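PDB 3OQP: putative isochorismatase from Burkholderia xenovorans, which is probably a hydrolase of the isochorismatase family, related to nicotinamidases, although its natural substrate is not established. Local coordinates for residues Arg6-Val11 with Asp110-Thr115; Ala136-His141 with Thr190-Gly195; Pro24-Asp29 with Ser146-Asn151. All coordinates share one frame; numbering follows the deposited sequence. Where two conformers were deposited one is given.

Interaction 1. Residues Arg6-Val11 with Asp110-Thr115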
loop_
_atom_site.group_PDB
_atom_site.type_symbol
_atom_site.label_atom_id
_atom_site.label_comp_id
_atom_site.label_asym_id
_atom_site.label_seq_id
_atom_site.Cartn_x
_atom_site.Cartn_y
_atom_site.Cartn_z
ATOM N N ARG A 6 -0.929 -20.154 -12.829
ATOM C CA ARG A 6 -0.893 -21.137 -11.732
ATOM C C ARG A 6 -1.161 -20.370 -10.439
ATOM O O ARG A 6 -0.286 -19.698 -9.909
ATOM C CB ARG A 6 0.400 -21.880 -11.744
ATOM C CG ARG A 6 0.629 -22.768 -10.524
ATOM C CD ARG A 6 -0.479 -23.715 -10.179
ATOM N NE ARG A 6 0.048 -24.677 -9.209
ATOM C CZ ARG A 6 -0.659 -25.629 -8.644
ATOM N NH1 ARG A 6 -1.972 -25.748 -8.934
ATOM N NH2 ARG A 6 -0.058 -26.409 -7.739
ATOM N N ARG A 7 -2.431 -20.355 -10.062
ATOM C CA ARG A 7 -2.982 -19.490 -9.048
ATOM C C ARG A 7 -2.996 -20.211 -7.693
ATOM O O ARG A 7 -3.230 -21.418 -7.622
ATOM C CB ARG A 7 -4.418 -19.010 -9.389
ATOM C CG ARG A 7 -4.510 -18.131 -10.581
ATOM C CD ARG A 7 -5.898 -18.077 -11.213
ATOM N NE ARG A 7 -6.090 -16.930 -12.058
ATOM C CZ ARG A 7 -6.429 -16.906 -13.360
ATOM N NH1 ARG A 7 -6.665 -18.019 -14.044
ATOM N NH2 ARG A 7 -6.673 -15.749 -13.949
ATOM N N ALA A 8 -2.821 -19.428 -6.641
ATOM C CA ALA A 8 -3.179 -19.822 -5.283
ATOM C C ALA A 8 -4.204 -18.754 -4.836
ATOM O O ALA A 8 -3.968 -17.578 -5.006
ATOM C CB ALA A 8 -1.965 -19.911 -4.292
ATOM N N LEU A 9 -5.255 -19.190 -4.178
ATOM C CA LEU A 9 -6.193 -18.278 -3.550
ATOM C C LEU A 9 -5.799 -18.101 -2.066
ATOM O O LEU A 9 -5.764 -19.072 -1.309
ATOM C CB LEU A 9 -7.607 -18.879 -3.624
ATOM C CG LEU A 9 -8.696 -18.032 -2.987
ATOM C CD1 LEU A 9 -8.922 -16.766 -3.806
ATOM C CD2 LEU A 9 -9.996 -18.875 -2.815
ATOM N N ILE A 10 -5.527 -16.855 -1.665
ATOM C CA ILE A 10 -5.225 -16.592 -0.237
ATOM C C ILE A 10 -6.398 -15.833 0.363
ATOM O O ILE A 10 -6.945 -14.913 -0.294
ATOM C CB ILE A 10 -3.905 -15.819 -0.126
ATOM C CG1 ILE A 10 -3.432 -15.790 1.331
ATOM C CG2 ILE A 10 -3.957 -14.423 -0.730
ATOM C CD1 ILE A 10 -1.972 -15.368 1.487
ATOM N N VAL A 11 -6.880 -16.313 1.483
ATOM C CA VAL A 11 -8.055 -15.828 2.162
ATOM C C VAL A 11 -7.588 -15.171 3.423
ATOM O O VAL A 11 -7.213 -15.872 4.407
ATOM C CB VAL A 11 -9.003 -17.017 2.465
ATOM C CG1 VAL A 11 -10.270 -16.516 3.091
ATOM C CG2 VAL A 11 -9.337 -17.729 1.124
ATOM N N ASP A 110 2.538 -18.760 -9.757
ATOM C CA ASP A 110 2.996 -17.565 -10.421
ATOM C C ASP A 110 2.026 -16.408 -10.205
ATOM O O ASP A 110 2.367 -15.251 -10.548
ATOM C CB ASP A 110 3.334 -17.763 -11.920
ATOM C CG ASP A 110 2.172 -18.126 -12.798
ATOM O OD1 ASP A 110 0.993 -18.040 -12.386
ATOM O OD2 ASP A 110 2.472 -18.511 -13.965
ATOM N N THR A 111 0.859 -16.683 -9.620
ATOM C CA THR A 111 -0.245 -15.724 -9.507
ATOM C C THR A 111 -0.928 -15.904 -8.164
ATOM O O THR A 111 -1.391 -17.003 -7.870
ATOM C CB THR A 111 -1.277 -15.909 -10.642
ATOM O OG1 THR A 111 -0.606 -15.860 -11.890
ATOM C CG2 THR A 111 -2.355 -14.841 -10.649
ATOM N N LEU A 112 -0.963 -14.832 -7.345
ATOM C CA LEU A 112 -1.576 -14.916 -6.030
ATOM C C LEU A 112 -2.884 -14.165 -6.095
ATOM O O LEU A 112 -2.882 -12.968 -6.423
ATOM C CB LEU A 112 -0.672 -14.280 -4.981
ATOM C CG LEU A 112 -1.150 -14.332 -3.545
ATOM C CD1 LEU A 112 -1.190 -15.789 -2.973
ATOM C CD2 LEU A 112 -0.276 -13.411 -2.669
ATOM N N THR A 113 -3.996 -14.861 -5.857
ATOM C CA THR A 113 -5.331 -14.246 -5.915
ATOM C C THR A 113 -5.754 -13.918 -4.464
ATOM O O THR A 113 -5.881 -14.793 -3.592
ATOM C CB THR A 113 -6.354 -15.202 -6.508
ATOM O OG1 THR A 113 -5.882 -15.668 -7.788
ATOM C CG2 THR A 113 -7.735 -14.503 -6.734
ATOM N N VAL A 114 -5.974 -12.626 -4.189
ATOM C CA VAL A 114 -6.192 -12.115 -2.839
ATOM C C VAL A 114 -7.679 -11.855 -2.593
ATOM O O VAL A 114 -8.384 -11.165 -3.367
ATOM C CB VAL A 114 -5.406 -10.826 -2.641
ATOM C CG1 VAL A 114 -5.718 -10.154 -1.290
ATOM C CG2 VAL A 114 -3.918 -11.144 -2.746
ATOM N N THR A 115 -8.144 -12.391 -1.466
ATOM C CA THR A 115 -9.446 -12.138 -0.890
ATOM C C THR A 115 -9.241 -11.922 0.634
ATOM O O THR A 115 -8.177 -12.254 1.209
ATOM C CB THR A 115 -10.418 -13.330 -1.114
ATOM O OG1 THR A 115 -9.927 -14.488 -0.407
ATOM C CG2 THR A 115 -10.630 -13.580 -2.601
#

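Interaction 2. Residues Ala136-His141 with Thr190-Gly195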
loop_
_atom_site.group_PDB
_atom_site.type_symbol
_atom_site.label_atom_id
_atom_site.label_comp_id
_atom_site.label_asym_id
_atom_site.label_seq_id
_atom_site.Cartn_x
_atom_site.Cartn_y
_atom_site.Cartn_z
ATOM N N ALA A 136 2.719 -12.367 -9.989
ATOM C CA ALA A 136 1.543 -11.647 -10.452
ATOM C C ALA A 136 0.510 -11.716 -9.351
ATOM O O ALA A 136 0.508 -12.692 -8.576
ATOM C CB ALA A 136 1.037 -12.294 -11.723
ATOM N N VAL A 137 -0.347 -10.712 -9.249
ATOM C CA VAL A 137 -1.323 -10.661 -8.187
ATOM C C VAL A 137 -2.683 -10.342 -8.794
ATOM O O VAL A 137 -2.789 -9.563 -9.774
ATOM C CB VAL A 137 -0.994 -9.571 -7.160
ATOM C CG1 VAL A 137 -2.120 -9.470 -6.075
ATOM C CG2 VAL A 137 0.356 -9.860 -6.517
ATOM N N GLU A 138 -3.725 -10.964 -8.278
ATOM C CA GLU A 138 -5.112 -10.660 -8.590
ATOM C C GLU A 138 -5.791 -10.244 -7.283
ATOM O O GLU A 138 -5.449 -10.724 -6.180
ATOM C CB GLU A 138 -5.794 -11.895 -9.184
ATOM C CG GLU A 138 -5.126 -12.318 -10.493
ATOM C CD GLU A 138 -5.593 -13.632 -11.047
ATOM O OE1 GLU A 138 -5.958 -14.531 -10.266
ATOM O OE2 GLU A 138 -5.532 -13.782 -12.294
ATOM N N PHE A 139 -6.763 -9.330 -7.389
ATOM C CA PHE A 139 -7.499 -8.803 -6.206
ATOM C C PHE A 139 -8.973 -8.830 -6.528
ATOM O O PHE A 139 -9.393 -8.221 -7.544
ATOM C CB PHE A 139 -7.030 -7.371 -5.919
ATOM C CG PHE A 139 -7.759 -6.671 -4.809
ATOM C CD1 PHE A 139 -7.454 -6.914 -3.492
ATOM C CD2 PHE A 139 -8.737 -5.738 -5.091
ATOM C CE1 PHE A 139 -8.125 -6.230 -2.521
ATOM C CE2 PHE A 139 -9.389 -5.072 -4.028
ATOM C CZ PHE A 139 -9.101 -5.352 -2.776
ATOM N N LEU A 140 -9.746 -9.575 -5.735
ATOM C CA LEU A 140 -11.160 -9.726 -5.950
ATOM C C LEU A 140 -11.911 -8.616 -5.193
ATOM O O LEU A 140 -12.058 -8.680 -3.955
ATOM C CB LEU A 140 -11.640 -11.133 -5.587
ATOM C CG LEU A 140 -10.871 -12.231 -6.325
ATOM C CD1 LEU A 140 -11.508 -13.613 -6.097
ATOM C CD2 LEU A 140 -10.624 -11.934 -7.820
ATOM N N HIS A 141 -12.372 -7.593 -5.940
ATOM C CA HIS A 141 -12.842 -6.353 -5.318
ATOM C C HIS A 141 -14.146 -6.584 -4.521
ATOM O O HIS A 141 -14.541 -5.733 -3.728
ATOM C CB HIS A 141 -12.991 -5.231 -6.318
ATOM C CG HIS A 141 -14.003 -5.511 -7.356
ATOM N ND1 HIS A 141 -15.339 -5.544 -7.066
ATOM C CD2 HIS A 141 -13.861 -5.795 -8.659
ATOM C CE1 HIS A 141 -15.988 -5.738 -8.210
ATOM N NE2 HIS A 141 -15.115 -5.952 -9.172
ATOM N N THR A 190 -7.052 -18.478 -18.316
ATOM C CA THR A 190 -6.604 -17.199 -18.853
ATOM C C THR A 190 -6.260 -16.229 -17.736
ATOM O O THR A 190 -6.815 -16.343 -16.645
ATOM C CB THR A 190 -7.694 -16.603 -19.782
ATOM O OG1 THR A 190 -8.978 -16.551 -19.116
ATOM C CG2 THR A 190 -7.798 -17.487 -21.065
ATOM N N PRO A 191 -5.336 -15.314 -17.984
ATOM C CA PRO A 191 -5.038 -14.270 -17.016
ATOM C C PRO A 191 -6.108 -13.216 -16.963
ATOM O O PRO A 191 -6.891 -13.066 -17.904
ATOM C CB PRO A 191 -3.756 -13.652 -17.534
ATOM C CG PRO A 191 -3.764 -13.863 -18.988
ATOM C CD PRO A 191 -4.541 -15.145 -19.210
ATOM N N LEU A 192 -6.143 -12.475 -15.883
ATOM C CA LEU A 192 -7.028 -11.336 -15.788
ATOM C C LEU A 192 -6.237 -10.099 -16.233
ATOM O O LEU A 192 -5.024 -10.064 -16.126
ATOM C CB LEU A 192 -7.536 -11.196 -14.332
ATOM C CG LEU A 192 -8.584 -12.224 -13.915
ATOM C CD1 LEU A 192 -8.778 -12.157 -12.446
ATOM C CD2 LEU A 192 -9.933 -12.037 -14.652
ATOM N N ALA A 193 -6.953 -9.079 -16.691
ATOM C CA ALA A 193 -6.350 -7.862 -17.223
ATOM C C ALA A 193 -5.797 -6.916 -16.157
ATOM O O ALA A 193 -6.482 -6.643 -15.185
ATOM C CB ALA A 193 -7.414 -7.109 -18.046
ATOM N N ARG A 194 -4.581 -6.434 -16.380
ATOM C CA ARG A 194 -3.903 -5.454 -15.533
ATOM C C ARG A 194 -3.856 -4.111 -16.231
ATOM O O ARG A 194 -3.600 -4.042 -17.456
ATOM C CB ARG A 194 -2.483 -5.917 -15.199
ATOM C CG ARG A 194 -2.529 -7.093 -14.297
ATOM C CD ARG A 194 -1.190 -7.794 -13.986
ATOM N NE ARG A 194 -1.448 -8.861 -12.993
ATOM C CZ ARG A 194 -2.025 -10.014 -13.302
ATOM N NH1 ARG A 194 -2.415 -10.314 -14.545
ATOM N NH2 ARG A 194 -2.316 -10.871 -12.372
ATOM N N GLY A 195 -4.067 -3.032 -15.484
ATOM C CA GLY A 195 -3.922 -1.701 -15.996
ATOM C C GLY A 195 -2.495 -1.200 -15.877
ATOM O O GLY A 195 -1.555 -1.931 -15.502
HETATM O O HOH W 1 0.359 -8.222 -10.543
HETATM O O HOH W 2 -3.862 -12.860 -14.014
#

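Interaction 3. Residues Pro24-Asp29 with Ser146-Asn151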
loop_
_atom_site.group_PDB
_atom_site.type_symbol
_atom_site.label_atom_id
_atom_site.label_comp_id
_atom_site.label_asym_id
_atom_site.label_seq_id
_atom_site.Cartn_x
_atom_site.Cartn_y
_atom_site.Cartn_z
ATOM N N PRO A 24 -15.918 -3.491 12.348
ATOM C CA PRO A 24 -16.835 -4.014 11.371
ATOM C C PRO A 24 -16.591 -3.497 9.969
ATOM O O PRO A 24 -16.580 -2.288 9.728
ATOM C CB PRO A 24 -18.206 -3.577 11.893
ATOM C CG PRO A 24 -17.975 -2.642 12.878
ATOM C CD PRO A 24 -16.584 -2.665 13.359
ATOM N N ILE A 25 -16.410 -4.421 9.044
ATOM C CA ILE A 25 -16.293 -4.049 7.629
ATOM C C ILE A 25 -17.552 -3.295 7.155
ATOM O O ILE A 25 -18.678 -3.773 7.414
ATOM C CB ILE A 25 -16.050 -5.310 6.791
ATOM C CG1 ILE A 25 -14.709 -5.955 7.097
ATOM C CG2 ILE A 25 -16.214 -4.998 5.299
ATOM C CD1 ILE A 25 -13.467 -5.137 6.675
ATOM N N GLU A 26 -17.359 -2.188 6.443
ATOM C CA GLU A 26 -18.482 -1.363 5.949
ATOM C C GLU A 26 -18.584 -1.283 4.438
ATOM O O GLU A 26 -19.638 -0.930 3.968
ATOM C CB GLU A 26 -18.468 0.060 6.476
ATOM C CG GLU A 26 -18.621 0.086 7.953
ATOM C CD GLU A 26 -18.857 1.494 8.529
ATOM O OE1 GLU A 26 -19.057 2.473 7.746
ATOM O OE2 GLU A 26 -18.855 1.558 9.782
ATOM N N TYR A 27 -17.559 -1.560 3.640
ATOM C CA TYR A 27 -17.727 -1.493 2.189
ATOM C C TYR A 27 -16.682 -2.359 1.528
ATOM O O TYR A 27 -15.514 -2.297 1.917
ATOM C CB TYR A 27 -17.504 -0.087 1.681
ATOM C CG TYR A 27 -17.997 0.037 0.265
ATOM C CD1 TYR A 27 -17.172 -0.300 -0.795
ATOM C CD2 TYR A 27 -19.310 0.406 -0.025
ATOM C CE1 TYR A 27 -17.601 -0.209 -2.130
ATOM C CE2 TYR A 27 -19.771 0.489 -1.349
ATOM C CZ TYR A 27 -18.933 0.181 -2.398
ATOM O OH TYR A 27 -19.395 0.318 -3.705
ATOM N N PRO A 28 -17.088 -3.209 0.581
ATOM C CA PRO A 28 -18.456 -3.577 0.250
ATOM C C PRO A 28 -19.171 -4.128 1.483
ATOM O O PRO A 28 -18.593 -4.443 2.534
ATOM C CB PRO A 28 -18.275 -4.665 -0.829
ATOM C CG PRO A 28 -16.949 -4.325 -1.455
ATOM C CD PRO A 28 -16.110 -3.890 -0.281
ATOM N N ASP A 29 -20.478 -4.295 1.350
ATOM C CA ASP A 29 -21.261 -4.940 2.402
ATOM C C ASP A 29 -20.613 -6.262 2.821
ATOM O O ASP A 29 -20.299 -7.100 1.987
ATOM C CB ASP A 29 -22.664 -5.194 1.877
ATOM C CG ASP A 29 -23.559 -5.827 2.910
ATOM O OD1 ASP A 29 -24.172 -5.109 3.731
ATOM O OD2 ASP A 29 -23.658 -7.059 2.888
ATOM N N SER A 146 -13.167 -2.731 3.411
ATOM C CA SER A 146 -12.577 -1.720 4.276
ATOM C C SER A 146 -13.544 -1.262 5.348
ATOM O O SER A 146 -14.720 -1.666 5.371
ATOM C CB SER A 146 -12.098 -0.492 3.464
ATOM O OG SER A 146 -11.068 -0.829 2.544
ATOM N N VAL A 147 -12.992 -0.471 6.257
ATOM C CA VAL A 147 -13.702 0.171 7.376
ATOM C C VAL A 147 -13.401 1.670 7.192
ATOM O O VAL A 147 -12.422 2.030 6.574
ATOM C CB VAL A 147 -13.199 -0.307 8.766
ATOM C CG1 VAL A 147 -13.289 -1.828 8.831
ATOM C CG2 VAL A 147 -11.788 0.188 9.094
ATOM N N PRO A 148 -14.223 2.570 7.765
ATOM C CA PRO A 148 -13.903 4.019 7.722
ATOM C C PRO A 148 -12.867 4.343 8.821
ATOM O O PRO A 148 -12.771 3.659 9.859
ATOM C CB PRO A 148 -15.249 4.679 7.997
ATOM C CG PRO A 148 -15.881 3.710 8.958
ATOM C CD PRO A 148 -15.537 2.327 8.368
ATOM N N TYR A 149 -12.096 5.399 8.595
ATOM C CA TYR A 149 -11.090 5.847 9.537
ATOM C C TYR A 149 -11.165 7.392 9.650
ATOM O O TYR A 149 -11.375 8.111 8.645
ATOM C CB TYR A 149 -9.665 5.588 9.026
ATOM C CG TYR A 149 -9.161 4.170 9.048
ATOM C CD1 TYR A 149 -9.546 3.256 9.983
ATOM C CD2 TYR A 149 -8.119 3.815 8.222
ATOM C CE1 TYR A 149 -8.988 1.981 10.029
ATOM C CE2 TYR A 149 -7.535 2.528 8.259
ATOM C CZ TYR A 149 -7.983 1.619 9.170
ATOM O OH TYR A 149 -7.441 0.354 9.158
ATOM N N GLU A 150 -10.967 7.861 10.852
ATOM C CA GLU A 150 -10.724 9.267 11.083
ATOM C C GLU A 150 -9.619 9.393 12.115
ATOM O O GLU A 150 -9.677 8.780 13.178
ATOM C CB GLU A 150 -12.007 10.007 11.525
ATOM C CG GLU A 150 -11.823 11.525 11.471
ATOM C CD GLU A 150 -13.115 12.320 11.677
ATOM O OE1 GLU A 150 -14.194 11.707 11.892
ATOM O OE2 GLU A 150 -13.003 13.561 11.633
ATOM N N ASN A 151 -8.613 10.169 11.819
ATOM C CA ASN A 151 -7.476 10.322 12.703
ATOM C C ASN A 151 -6.857 11.710 12.441
ATOM O O ASN A 151 -7.455 12.541 11.776
ATOM C CB ASN A 151 -6.483 9.147 12.577
ATOM C CG ASN A 151 -5.985 8.929 11.178
ATOM O OD1 ASN A 151 -5.682 9.880 10.452
ATOM N ND2 ASN A 151 -5.873 7.653 10.795
#

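Interaction 1. Residues Arg6-Val11 with Asp110-Thr115
Ile10 lays its CG2 methyl against the isobutyl group of Leu112, CG2 to CD1 at 3.8 Å, and the same methyl meets CG2 of Val114 at 3.8 Å. With CG1 anti to the backbone N (chi1 -168°), CG2 falls between the backbone N and the carbonyl carbon, facing the neighbouring strand. Ala8 is on the same face, small enough to lie beside CD1 of Leu112. The strands run parallel, 24° apart, and the backbone bonds Thr113 N to Ala8 O and Ile10 N to Thr113 O, both 2.8 Å, set the register. At the N-terminal end the carboxylate of Asp110 takes up Arg6 N, OD1 meeting it at 2.9 Å and Thr111 OG1 at 2.7 Å from opposite faces of its plane, two bonds that would fix its rotation, while Arg6 O accepts from both Asp110 N and Thr111 N. At the other end OG1 of Thr115, between the backbone N and the carbonyl carbon (chi1 65°), joins Thr115 N on Ile10 O by a bond of 3.0 Å, so the buried hydroxyl is satisfied within the sheet. On the face of Arg7, Leu9 and Val11, the aliphatic part of Arg7 runs alongside Thr111, while its guanidinium forms a salt bridge with Glu138. The parallel sheet continues with 51-56 beyond 7-12 and 136-140 beyond 111-115. Helix 30-47 covers Leu9 and Val11, and helix 179-188 packs on Arg7.

Interaction 2. Residues Ala136-His141 with Thr190-Gly195
Ala136 places its CB over one face of the Arg194 guanidinium, 3.7 Å from NH2, a small methyl that lets the flat group come close to the strand. Next, Val137 offers its backbone: its O accepts from Arg194 NH2 at 2.9 Å, with the donor 66° out of the carbonyl plane and the N-H bent to 142°. A water links Val137 N to Arg194 NE, so the arginine reaches both polar atoms of this residue, one directly and one through solvent. The Arg194 chain, extended from CG to NE, spans from the loop to the strand. Glu138 follows, with OE2 4.3 Å from Arg194 NH2, beyond a salt bridge. A second water joins them instead, donating to OE2 at 2.6 Å and accepting from Leu192 N and Arg194 NH1. The carboxylate also lies against Leu192, whose CD1 is 3.6 Å from OE2, and its oxygens are bonded as well to Arg7 (on OE2) and Thr113 (on OE1). The loop 190-195, between helices 179-188 and 197-208, thus packs against strand 136-140, with Leu192 and Arg194 also resting on Ala175 of the outermost strand 175-177, while helix 124-132 covers Val137 and Phe139.

Interaction 3. Residues Pro24-Asp29 with Ser146-Asn151
Ser146 O is gripped by two successive backbone amides, Glu26 N at 2.9 Å and, in a weak bond, Tyr27 N at 3.3 Å. The first donor lies in the carbonyl plane and its N-H is nearly straight, at 163°. Ser146 N returns a bond of 2.8 Å to Tyr27 O, so one residue meets two across a short antiparallel pairing. Val147 directs CG1 at Pro24 O, 3.4 Å away, and at CD1 of Ile25, 4.0 Å away, the two branched chains crossing at about a right angle. Glu26, extended beyond CG, sets the flat face of its carboxylate against the CD-CG edge of Pro148, Glu26 CD to Pro148 CD at 3.4 Å. This is van der Waals packing on a compact ring, and because Glu26 is exposed its charged end can stay in solvent. Ser146 has CB beside the pairing, whereas its hydroxyl bonds to His120, whose other ring nitrogen is hydrogen-bonded to the Tyr149 hydroxyl. The second subunit lies close by: Pro148 O accepts from Asn201 of that subunit, and Glu150 forms a salt bridge with its Arg207. Glu26 and Tyr27 facing the single residue Ser146 make a classic beta bulge, which here joins two loops of the isochorismatase domain.

In the fold
From the N terminus, strand 7-12 enters the sheet at once and waits about a hundred residues for its partner 111-115, where interaction 1 closes a long loop. The chain between holds 24-29, the first half of interaction 3, whose partner 146-151 comes only later, so interactions 1 and 3 cross. Interaction 2 opens at 136-141 after interaction 1 has closed, and the two are in series, meeting on adjacent strands of one sheet; its partner 190-195 comes after 146-151, so interactions 2 and 3 cross as well, touching where His141 O packs on Pro28. Interaction 3 ties the loop ahead of helix 30-47 to the segment leading into strand 149-151, which lies against the second subunit.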